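Local coordinates for protein phosphodiesterase (Candida albicans, PDB 6CPU) that is a largely helical phosphodiesterase-family protein of the HD clan that holds a zinc and a magnesium ion, at residues R127-T138 and E486-I494; L230-Y240 and F276-F287. All blocks are in the same frame, centred on the assembly; numbering follows the deposited sequence.

Contact 1: R127-T138 and E486-I494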
loop_
_atom_site.group_PDB
_atom_site.type_symbol
_atom_site.label_atom_id
_atom_site.label_comp_id
_atom_site.label_asym_id
_atom_site.label_seq_id
_atom_site.Cartn_x
_atom_site.Cartn_y
_atom_site.Cartn_z
ATOM N N ARG A 127 -10.473 -4.078 16.194
ATOM C CA ARG A 127 -10.177 -4.226 14.768
ATOM C C ARG A 127 -11.405 -4.489 13.919
ATOM O O ARG A 127 -11.550 -3.936 12.826
ATOM C CB ARG A 127 -9.144 -5.348 14.584
ATOM C CG ARG A 127 -8.924 -5.860 13.172
ATOM C CD ARG A 127 -8.202 -4.873 12.263
ATOM N NE ARG A 127 -8.188 -5.361 10.893
ATOM C CZ ARG A 127 -7.790 -4.665 9.828
ATOM N NH1 ARG A 127 -7.327 -3.423 9.951
ATOM N NH2 ARG A 127 -7.846 -5.221 8.635
ATOM N N ILE A 128 -12.309 -5.323 14.419
ATOM C CA ILE A 128 -13.481 -5.673 13.642
ATOM C C ILE A 128 -14.432 -4.487 13.585
ATOM O O ILE A 128 -15.025 -4.228 12.539
ATOM C CB ILE A 128 -14.189 -6.940 14.199
ATOM C CG1 ILE A 128 -13.188 -8.104 14.299
ATOM C CG2 ILE A 128 -15.373 -7.322 13.335
ATOM C CD1 ILE A 128 -12.580 -8.584 13.003
ATOM N N SER A 129 -14.557 -3.757 14.690
ATOM C CA SER A 129 -15.305 -2.493 14.708
ATOM C C SER A 129 -14.727 -1.500 13.678
ATOM O O SER A 129 -15.474 -0.840 12.943
ATOM C CB SER A 129 -15.244 -1.871 16.098
ATOM O OG SER A 129 -16.054 -0.715 16.220
ATOM N N ARG A 130 -13.406 -1.395 13.658
ATOM C CA ARG A 130 -12.720 -0.439 12.761
ATOM C C ARG A 130 -13.002 -0.724 11.284
ATOM O O ARG A 130 -13.290 0.192 10.502
ATOM C CB ARG A 130 -11.225 -0.437 13.005
ATOM C CG ARG A 130 -10.791 0.239 14.287
ATOM C CD ARG A 130 -9.295 0.513 14.326
ATOM N NE ARG A 130 -8.449 -0.676 14.266
ATOM C CZ ARG A 130 -8.136 -1.457 15.300
ATOM N NH1 ARG A 130 -8.639 -1.238 16.510
ATOM N NH2 ARG A 130 -7.323 -2.492 15.096
ATOM N N VAL A 131 -12.926 -1.992 10.895
ATOM C CA VAL A 131 -13.173 -2.386 9.517
ATOM C C VAL A 131 -14.636 -2.105 9.154
ATOM O O VAL A 131 -14.924 -1.645 8.059
ATOM C CB VAL A 131 -12.783 -3.864 9.260
ATOM C CG1 VAL A 131 -13.150 -4.281 7.845
ATOM C CG2 VAL A 131 -11.294 -4.091 9.522
ATOM N N GLY A 132 -15.555 -2.392 10.068
ATOM C CA GLY A 132 -16.963 -2.074 9.840
ATOM C C GLY A 132 -17.198 -0.578 9.635
ATOM O O GLY A 132 -18.017 -0.193 8.793
ATOM N N ASN A 133 -16.492 0.247 10.401
ATOM C CA ASN A 133 -16.597 1.711 10.266
ATOM C C ASN A 133 -16.166 2.123 8.854
ATOM O O ASN A 133 -16.895 2.857 8.167
ATOM C CB ASN A 133 -15.694 2.464 11.242
ATOM C CG ASN A 133 -16.060 2.284 12.715
ATOM O OD1 ASN A 133 -17.219 2.112 13.100
ATOM N ND2 ASN A 133 -15.035 2.398 13.561
ATOM N N TRP A 134 -14.978 1.682 8.449
ATOM C CA TRP A 134 -14.390 2.111 7.167
ATOM C C TRP A 134 -15.279 1.702 6.000
ATOM O O TRP A 134 -15.455 2.472 5.060
ATOM C CB TRP A 134 -13.008 1.514 6.948
ATOM C CG TRP A 134 -11.994 1.898 7.960
ATOM C CD1 TRP A 134 -11.876 3.094 8.609
ATOM C CD2 TRP A 134 -10.907 1.096 8.388
ATOM N NE1 TRP A 134 -10.784 3.065 9.463
ATOM C CE2 TRP A 134 -10.173 1.848 9.340
ATOM C CE3 TRP A 134 -10.490 -0.200 8.082
ATOM C CZ2 TRP A 134 -9.037 1.348 9.968
ATOM C CZ3 TRP A 134 -9.368 -0.702 8.732
ATOM C CH2 TRP A 134 -8.664 0.070 9.661
ATOM N N THR A 135 -15.813 0.477 6.055
ATOM C CA THR A 135 -16.568 -0.083 4.940
ATOM C C THR A 135 -18.056 0.295 4.974
ATOM O O THR A 135 -18.779 -0.011 4.025
ATOM C CB THR A 135 -16.487 -1.624 4.928
ATOM O OG1 THR A 135 -16.938 -2.106 6.199
ATOM C CG2 THR A 135 -15.080 -2.109 4.655
ATOM N N GLY A 136 -18.521 0.911 6.060
ATOM C CA GLY A 136 -19.929 1.295 6.188
ATOM C C GLY A 136 -20.880 0.118 6.351
ATOM O O GLY A 136 -22.053 0.196 5.966
ATOM N N THR A 137 -20.372 -0.977 6.908
ATOM C CA THR A 137 -21.172 -2.222 7.012
ATOM C C THR A 137 -21.690 -2.495 8.420
ATOM O O THR A 137 -22.469 -3.442 8.616
ATOM C CB THR A 137 -20.385 -3.440 6.489
ATOM O OG1 THR A 137 -19.135 -3.560 7.183
ATOM C CG2 THR A 137 -20.132 -3.309 5.000
ATOM N N THR A 138 -21.281 -1.679 9.391
ATOM C CA THR A 138 -21.777 -1.790 10.775
ATOM C C THR A 138 -22.494 -0.513 11.277
ATOM O O THR A 138 -22.191 0.002 12.363
ATOM C CB THR A 138 -20.640 -2.145 11.748
ATOM O OG1 THR A 138 -19.573 -1.193 11.623
ATOM C CG2 THR A 138 -20.114 -3.545 11.471
ATOM N N GLU A 486 -10.493 -12.587 9.905
ATOM C CA GLU A 486 -11.104 -11.333 10.340
ATOM C C GLU A 486 -12.361 -11.016 9.524
ATOM O O GLU A 486 -13.358 -10.563 10.080
ATOM C CB GLU A 486 -10.096 -10.179 10.260
ATOM C CG GLU A 486 -8.941 -10.285 11.266
ATOM C CD GLU A 486 -8.034 -9.049 11.256
ATOM O OE1 GLU A 486 -8.299 -8.156 10.417
ATOM O OE2 GLU A 486 -7.090 -8.962 12.085
ATOM N N VAL A 487 -12.318 -11.250 8.218
ATOM C CA VAL A 487 -13.499 -11.015 7.379
ATOM C C VAL A 487 -14.648 -11.948 7.798
ATOM O O VAL A 487 -15.803 -11.526 7.898
ATOM C CB VAL A 487 -13.180 -11.155 5.878
ATOM C CG1 VAL A 487 -14.440 -11.015 5.032
ATOM C CG2 VAL A 487 -12.173 -10.086 5.457
ATOM N N GLU A 488 -14.323 -13.206 8.101
ATOM C CA GLU A 488 -15.342 -14.142 8.602
ATOM C C GLU A 488 -15.950 -13.660 9.919
ATOM O O GLU A 488 -17.151 -13.777 10.127
ATOM C CB GLU A 488 -14.748 -15.551 8.756
ATOM C CG GLU A 488 -14.443 -16.237 7.440
ATOM C CD GLU A 488 -15.661 -16.362 6.545
ATOM O OE1 GLU A 488 -16.742 -16.696 7.071
ATOM O OE2 GLU A 488 -15.554 -16.113 5.319
ATOM N N LEU A 489 -15.133 -13.086 10.798
ATOM C CA LEU A 489 -15.611 -12.594 12.077
ATOM C C LEU A 489 -16.495 -11.344 11.889
ATOM O O LEU A 489 -17.505 -11.183 12.561
ATOM C CB LEU A 489 -14.417 -12.303 12.980
ATOM C CG LEU A 489 -14.578 -12.165 14.478
ATOM C CD1 LEU A 489 -15.357 -13.332 15.084
ATOM C CD2 LEU A 489 -13.184 -12.086 15.091
ATOM N N LEU A 490 -16.110 -10.465 10.966
ATOM C CA LEU A 490 -16.935 -9.293 10.658
ATOM C C LEU A 490 -18.309 -9.691 10.114
ATOM O O LEU A 490 -19.315 -9.149 10.541
ATOM C CB LEU A 490 -16.221 -8.406 9.652
ATOM C CG LEU A 490 -16.999 -7.168 9.203
ATOM C CD1 LEU A 490 -17.429 -6.315 10.374
ATOM C CD2 LEU A 490 -16.126 -6.390 8.221
ATOM N N LYS A 491 -18.337 -10.641 9.184
ATOM C CA LYS A 491 -19.601 -11.180 8.671
ATOM C C LYS A 491 -20.488 -11.725 9.803
ATOM O O LYS A 491 -21.692 -11.461 9.847
ATOM C CB LYS A 491 -19.351 -12.280 7.648
ATOM C CG LYS A 491 -18.728 -11.855 6.328
ATOM C CD LYS A 491 -18.851 -13.009 5.348
ATOM C CE LYS A 491 -17.722 -13.093 4.347
ATOM N NZ LYS A 491 -17.644 -14.474 3.789
ATOM N N SER A 492 -19.894 -12.468 10.728
ATOM C CA SER A 492 -20.661 -13.002 11.861
ATOM C C SER A 492 -21.200 -11.899 12.773
ATOM O O SER A 492 -22.335 -11.980 13.242
ATOM C CB SER A 492 -19.836 -14.035 12.639
ATOM O OG SER A 492 -19.490 -15.115 11.784
ATOM N N VAL A 493 -20.422 -10.836 12.993
ATOM C CA VAL A 493 -20.903 -9.701 13.777
ATOM C C VAL A 493 -22.109 -9.064 13.081
ATOM O O VAL A 493 -23.112 -8.763 13.719
ATOM C CB VAL A 493 -19.803 -8.614 13.970
ATOM C CG1 VAL A 493 -20.393 -7.335 14.550
ATOM C CG2 VAL A 493 -18.676 -9.120 14.841
ATOM N N ILE A 494 -22.000 -8.815 11.779
ATOM C CA ILE A 494 -23.105 -8.180 11.058
ATOM C C ILE A 494 -24.358 -9.070 11.078
ATOM O O ILE A 494 -25.471 -8.585 11.304
ATOM C CB ILE A 494 -22.728 -7.843 9.612
ATOM C CG1 ILE A 494 -21.600 -6.791 9.612
ATOM C CG2 ILE A 494 -23.953 -7.324 8.861
ATOM C CD1 ILE A 494 -20.819 -6.752 8.320
HETATM O O HOH W 1 -9.419 -7.440 8.043
#
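Ile128 enters helix 486-494 as a knob among Glu486, Leu489, Leu490 and Val493 where the two helices pass at -75° and 9.8 Å between axes. Ile128 and Leu490 run alongside one another head to tail, CG2 of Ile128 lying 3.7 Å from CD1 of Leu490. With CG1 beside the backbone N (chi1 -54°), Ile128 brings CD1 to the backbone O and CB of Glu486 and CG1 to Leu489 CD2, while CG2 takes the Leu490 side. Leu490 CD2 meets Val131 CG1 at 3.7 Å. Gly132 lets Thr138 fold back close to the helix; the Schellman motif at Gly136 turns the chain, and Thr138 CG2 packs on Leu490 and Ile494.

At one end Arg127 reaches Glu486 roughly perpendicular to its side chain. In a salt bridge, Arg127 NE donates at 2.8 Å to Glu486 OE1 from its syn side but tilted 31° out of the carboxylate plane, and a water joins Arg127 NH2 to the same oxygen. Val131 CG2 covers one guanidinium face. Asp41 and Asn271 take other N-H groups of Arg127, and the Tyr508 hydroxyl is hydrogen-bonded to Glu486 OE2. An apolar knob thus carries the packing; the buried ion pair, with polar neighbours, probably stays charged.

Contact 2: L230-Y240 and F276-F287. With ZN (zinc ion), chain B.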
loop_
_atom_site.group_PDB
_atom_site.type_symbol
_atom_site.label_atom_id
_atom_site.label_comp_id
_atom_site.label_asym_id
_atom_site.label_seq_id
_atom_site.Cartn_x
_atom_site.Cartn_y
_atom_site.Cartn_z
ATOM N N LEU A 230 10.726 -0.573 4.778
ATOM C CA LEU A 230 9.953 -0.688 3.543
ATOM C C LEU A 230 9.871 0.630 2.776
ATOM O O LEU A 230 9.902 0.648 1.541
ATOM C CB LEU A 230 8.564 -1.257 3.836
ATOM C CG LEU A 230 8.601 -2.747 4.220
ATOM C CD1 LEU A 230 7.337 -3.153 4.978
ATOM C CD2 LEU A 230 8.833 -3.645 3.000
ATOM N N VAL A 231 9.787 1.737 3.504
ATOM C CA VAL A 231 9.839 3.065 2.884
ATOM C C VAL A 231 11.131 3.203 2.084
ATOM O O VAL A 231 11.123 3.643 0.915
ATOM C CB VAL A 231 9.749 4.184 3.947
ATOM C CG1 VAL A 231 10.113 5.555 3.363
ATOM C CG2 VAL A 231 8.353 4.220 4.544
ATOM N N TYR A 232 12.246 2.835 2.707
ATOM C CA TYR A 232 13.535 2.958 2.016
ATOM C C TYR A 232 13.628 2.025 0.814
ATOM O O TYR A 232 14.183 2.401 -0.206
ATOM C CB TYR A 232 14.707 2.719 2.954
ATOM C CG TYR A 232 15.996 3.231 2.355
ATOM C CD1 TYR A 232 16.894 2.363 1.728
ATOM C CD2 TYR A 232 16.308 4.585 2.395
ATOM C CE1 TYR A 232 18.079 2.835 1.169
ATOM C CE2 TYR A 232 17.491 5.066 1.846
ATOM C CZ TYR A 232 18.371 4.189 1.231
ATOM O OH TYR A 232 19.553 4.669 0.670
ATOM N N CYS A 233 13.093 0.808 0.936
ATOM C CA CYS A 233 13.010 -0.101 -0.204
ATOM C C CYS A 233 12.284 0.513 -1.398
ATOM O O CYS A 233 12.737 0.386 -2.539
ATOM C CB CYS A 233 12.336 -1.415 0.182
ATOM S SG CYS A 233 13.284 -2.448 1.335
ATOM N N VAL A 234 11.160 1.181 -1.146
ATOM C CA VAL A 234 10.449 1.858 -2.215
ATOM C C VAL A 234 11.339 2.939 -2.845
ATOM O O VAL A 234 11.400 3.060 -4.064
ATOM C CB VAL A 234 9.134 2.488 -1.720
ATOM C CG1 VAL A 234 8.464 3.276 -2.840
ATOM C CG2 VAL A 234 8.180 1.415 -1.220
ATOM N N TYR A 235 12.032 3.707 -2.013
ATOM C CA TYR A 235 12.925 4.745 -2.513
ATOM C C TYR A 235 13.986 4.140 -3.451
ATOM O O TYR A 235 14.213 4.650 -4.539
ATOM C CB TYR A 235 13.575 5.520 -1.355
ATOM C CG TYR A 235 14.859 6.203 -1.752
ATOM C CD1 TYR A 235 14.852 7.304 -2.598
ATOM C CD2 TYR A 235 16.092 5.710 -1.326
ATOM C CE1 TYR A 235 16.046 7.920 -2.985
ATOM C CE2 TYR A 235 17.279 6.318 -1.703
ATOM C CZ TYR A 235 17.251 7.416 -2.536
ATOM O OH TYR A 235 18.451 8.006 -2.903
ATOM N N LEU A 236 14.609 3.045 -3.031
ATOM C CA LEU A 236 15.626 2.380 -3.852
ATOM C C LEU A 236 15.090 2.018 -5.235
ATOM O O LEU A 236 15.721 2.297 -6.259
ATOM C CB LEU A 236 16.138 1.117 -3.153
ATOM C CG LEU A 236 17.002 1.361 -1.924
ATOM C CD1 LEU A 236 17.264 0.055 -1.199
ATOM C CD2 LEU A 236 18.304 2.065 -2.295
ATOM N N MET A 237 13.897 1.436 -5.267
ATOM C CA MET A 237 13.308 0.983 -6.520
ATOM C C MET A 237 12.813 2.091 -7.430
ATOM O O MET A 237 13.075 2.075 -8.640
ATOM C CB MET A 237 12.207 -0.020 -6.228
ATOM C CG MET A 237 12.775 -1.316 -5.713
ATOM S SD MET A 237 11.534 -2.569 -5.399
ATOM C CE MET A 237 10.948 -2.113 -3.767
ATOM N N ILE A 238 12.119 3.073 -6.863
ATOM C CA ILE A 238 11.600 4.170 -7.667
ATOM C C ILE A 238 12.704 5.125 -8.132
ATOM O O ILE A 238 12.689 5.561 -9.284
ATOM C CB ILE A 238 10.483 4.939 -6.930
ATOM C CG1 ILE A 238 9.318 3.996 -6.596
ATOM C CG2 ILE A 238 10.003 6.115 -7.759
ATOM C CD1 ILE A 238 8.527 3.488 -7.782
ATOM N N ASP A 239 13.648 5.458 -7.257
ATOM C CA ASP A 239 14.772 6.315 -7.654
ATOM C C ASP A 239 15.519 5.681 -8.829
ATOM O O ASP A 239 15.845 6.364 -9.802
ATOM C CB ASP A 239 15.718 6.555 -6.474
ATOM C CG ASP A 239 16.791 7.609 -6.766
ATOM O OD1 ASP A 239 16.557 8.524 -7.571
ATOM O OD2 ASP A 239 17.876 7.533 -6.156
ATOM N N TYR A 240 15.741 4.374 -8.740
ATOM C CA TYR A 240 16.459 3.598 -9.762
ATOM C C TYR A 240 15.749 3.658 -11.119
ATOM O O TYR A 240 16.387 3.826 -12.155
ATOM C CB TYR A 240 16.596 2.148 -9.295
ATOM C CG TYR A 240 17.571 1.294 -10.083
ATOM C CD1 TYR A 240 18.944 1.469 -9.948
ATOM C CD2 TYR A 240 17.118 0.284 -10.937
ATOM C CE1 TYR A 240 19.844 0.677 -10.656
ATOM C CE2 TYR A 240 18.015 -0.518 -11.647
ATOM C CZ TYR A 240 19.376 -0.316 -11.494
ATOM O OH TYR A 240 20.266 -1.098 -12.203
ATOM N N PHE A 276 0.908 -1.832 3.716
ATOM C CA PHE A 276 2.007 -1.233 2.943
ATOM C C PHE A 276 3.052 -2.296 2.568
ATOM O O PHE A 276 3.616 -2.250 1.482
ATOM C CB PHE A 276 2.630 -0.134 3.767
ATOM C CG PHE A 276 3.750 0.580 3.088
ATOM C CD1 PHE A 276 3.536 1.250 1.902
ATOM C CD2 PHE A 276 5.008 0.641 3.686
ATOM C CE1 PHE A 276 4.580 1.920 1.282
ATOM C CE2 PHE A 276 6.047 1.328 3.077
ATOM C CZ PHE A 276 5.828 1.962 1.881
ATOM N N ARG A 277 3.262 -3.266 3.446
ATOM C CA ARG A 277 4.205 -4.370 3.167
ATOM C C ARG A 277 3.819 -5.141 1.890
ATOM O O ARG A 277 4.700 -5.455 1.082
ATOM C CB ARG A 277 4.356 -5.300 4.380
ATOM C CG ARG A 277 5.252 -6.524 4.174
ATOM C CD ARG A 277 5.477 -7.327 5.448
ATOM N NE ARG A 277 6.159 -6.518 6.449
ATOM C CZ ARG A 277 5.584 -5.887 7.463
ATOM N NH1 ARG A 277 4.281 -6.010 7.721
ATOM N NH2 ARG A 277 6.333 -5.137 8.248
ATOM N N HIS A 278 2.524 -5.413 1.704
ATOM C CA HIS A 278 2.015 -6.060 0.476
ATOM C C HIS A 278 2.268 -5.203 -0.747
ATOM O O HIS A 278 2.701 -5.703 -1.779
ATOM C CB HIS A 278 0.514 -6.407 0.592
ATOM C CG HIS A 278 -0.131 -6.824 -0.701
ATOM N ND1 HIS A 278 0.247 -7.952 -1.401
ATOM C CD2 HIS A 278 -1.139 -6.260 -1.416
ATOM C CE1 HIS A 278 -0.498 -8.061 -2.491
ATOM N NE2 HIS A 278 -1.347 -7.048 -2.527
ATOM N N ALA A 279 1.991 -3.900 -0.639
ATOM C CA ALA A 279 2.235 -2.983 -1.737
ATOM C C ALA A 279 3.700 -3.008 -2.179
ATOM O O ALA A 279 4.006 -3.050 -3.391
ATOM C CB ALA A 279 1.824 -1.566 -1.356
ATOM N N VAL A 280 4.596 -2.966 -1.197
ATOM C CA VAL A 280 6.019 -2.931 -1.470
ATOM C C VAL A 280 6.485 -4.287 -2.042
ATOM O O VAL A 280 7.290 -4.327 -2.954
ATOM C CB VAL A 280 6.827 -2.518 -0.225
ATOM C CG1 VAL A 280 8.318 -2.564 -0.524
ATOM C CG2 VAL A 280 6.420 -1.108 0.225
ATOM N N ASP A 281 5.926 -5.369 -1.529
ATOM C CA ASP A 281 6.156 -6.696 -2.097
ATOM C C ASP A 281 5.759 -6.776 -3.573
ATOM O O ASP A 281 6.535 -7.258 -4.406
ATOM C CB ASP A 281 5.381 -7.727 -1.302
ATOM C CG ASP A 281 5.690 -9.132 -1.735
ATOM O OD1 ASP A 281 6.868 -9.539 -1.620
ATOM O OD2 ASP A 281 4.753 -9.815 -2.175
ATOM N N VAL A 282 4.562 -6.296 -3.909
ATOM C CA VAL A 282 4.087 -6.286 -5.297
ATOM C C VAL A 282 4.949 -5.390 -6.186
ATOM O O VAL A 282 5.275 -5.734 -7.341
ATOM C CB VAL A 282 2.582 -5.877 -5.387
ATOM C CG1 VAL A 282 2.146 -5.666 -6.825
ATOM C CG2 VAL A 282 1.707 -6.931 -4.728
ATOM N N LEU A 283 5.348 -4.247 -5.653
ATOM C CA LEU A 283 6.264 -3.356 -6.359
ATOM C C LEU A 283 7.591 -4.083 -6.656
ATOM O O LEU A 283 8.126 -4.021 -7.771
ATOM C CB LEU A 283 6.528 -2.102 -5.511
ATOM C CG LEU A 283 7.709 -1.209 -5.891
ATOM C CD1 LEU A 283 7.498 -0.603 -7.262
ATOM C CD2 LEU A 283 7.918 -0.112 -4.862
ATOM N N GLN A 284 8.098 -4.764 -5.645
ATOM C CA GLN A 284 9.375 -5.481 -5.748
ATOM C C GLN A 284 9.309 -6.637 -6.748
ATOM O O GLN A 284 10.281 -6.881 -7.466
ATOM C CB GLN A 284 9.800 -5.981 -4.374
ATOM C CG GLN A 284 11.263 -6.430 -4.285
ATOM C CD GLN A 284 11.459 -7.938 -4.438
ATOM O OE1 GLN A 284 10.504 -8.704 -4.665
ATOM N NE2 GLN A 284 12.702 -8.377 -4.256
ATOM N N ALA A 285 8.180 -7.350 -6.778
ATOM C CA ALA A 285 7.939 -8.370 -7.813
ATOM C C ALA A 285 7.985 -7.751 -9.194
ATOM O O ALA A 285 8.714 -8.229 -10.066
ATOM C CB ALA A 285 6.610 -9.068 -7.589
ATOM N N CYS A 286 7.222 -6.678 -9.395
ATOM C CA CYS A 286 7.266 -5.934 -10.665
ATOM C C CYS A 286 8.689 -5.516 -11.003
ATOM O O CYS A 286 9.131 -5.629 -12.153
ATOM C CB CYS A 286 6.400 -4.672 -10.609
ATOM S SG CYS A 286 4.663 -4.949 -10.974
ATOM N N PHE A 287 9.386 -5.011 -9.994
ATOM C CA PHE A 287 10.767 -4.559 -10.153
ATOM C C PHE A 287 11.648 -5.689 -10.717
ATOM O O PHE A 287 12.371 -5.489 -11.691
ATOM C CB PHE A 287 11.299 -4.067 -8.812
ATOM C CG PHE A 287 12.566 -3.272 -8.904
ATOM C CD1 PHE A 287 12.573 -2.030 -9.508
ATOM C CD2 PHE A 287 13.743 -3.753 -8.354
ATOM C CE1 PHE A 287 13.729 -1.279 -9.582
ATOM C CE2 PHE A 287 14.912 -3.004 -8.418
ATOM C CZ PHE A 287 14.904 -1.767 -9.040
HETATM ZN ZN ZN B . -2.856 -6.474 -4.001
HETATM O O HOH W 2 -3.978 -8.120 -3.042
HETATM O O HOH W 3 -4.602 -6.296 -5.269
#
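Phe276 opens helix 276-287 by setting its ring against the start of helix 230-240: CE2 lies 3.7 Å from Leu230 CB, the backbone N of Val231 stands at the ring edge, and Val234 CG2 approaches obliquely. One residue on, Arg277 lends its aliphatic part, CB touching Leu230 CD1, while its guanidinium pairs with Glu39 and bonds to backbone carbonyls, a long side chain suited to both tasks. His278 takes no part in the packing and binds zinc through NE2 at 2.2 Å, in a site completed by His349, Asp350, Asp462 and two waters.

Val280 is a compact knob among Leu230, Cys233, Val234 and Met237. Its CG2 lies only 3.4 Å from Val234 CG2, a tight methyl contact, and above one face of the Phe276 ring, toward its rim. Leu283 meets Met237 tip to tip: the bend of Met237 at chi3 (-83°) carries its CE to 3.8 Å from Leu283 CD2. Gln284 offers its backbone and CB to the sulfur of Met237, its amide being held by His217 and Arg468. Phe287 ends the segment with one face under Met237, whose CG stands 3.6 Å from the ring centroid, only 6° off the normal, a CH-pi contact; SD adds an oblique Met-aromatic contact. Tyr240 CD2 reaches the edge of the same ring, the two rings meeting obliquely with planes 68° apart.

With no hydrogen bond between them, these helices pack by apolar burial and close shape fit; the helix whose one side makes this contact also carries His278, a zinc ligand.

In the fold
Both contacts are buried and join helices, but contact 2 lies deeper, its centre about 10 Å from the chain's against about 20 Å for contact 1. They share no helix: contact 1 sets helix 127-135 across helix 470-495, whereas contact 2 lays helices 227-242 and 276-292 along each other at a shallow 26°. The chemistry differs too: contact 1 centres on one apolar knob, with threonine contacts to one side and an ion pair at the other, while contact 2 spreads two knobs and aromatic contacts along its length. Contact 2 is nested within the chain loop closed by contact 1, their nearest atoms about 10 Å apart. Segment 276-287 carries the zinc ligand His278.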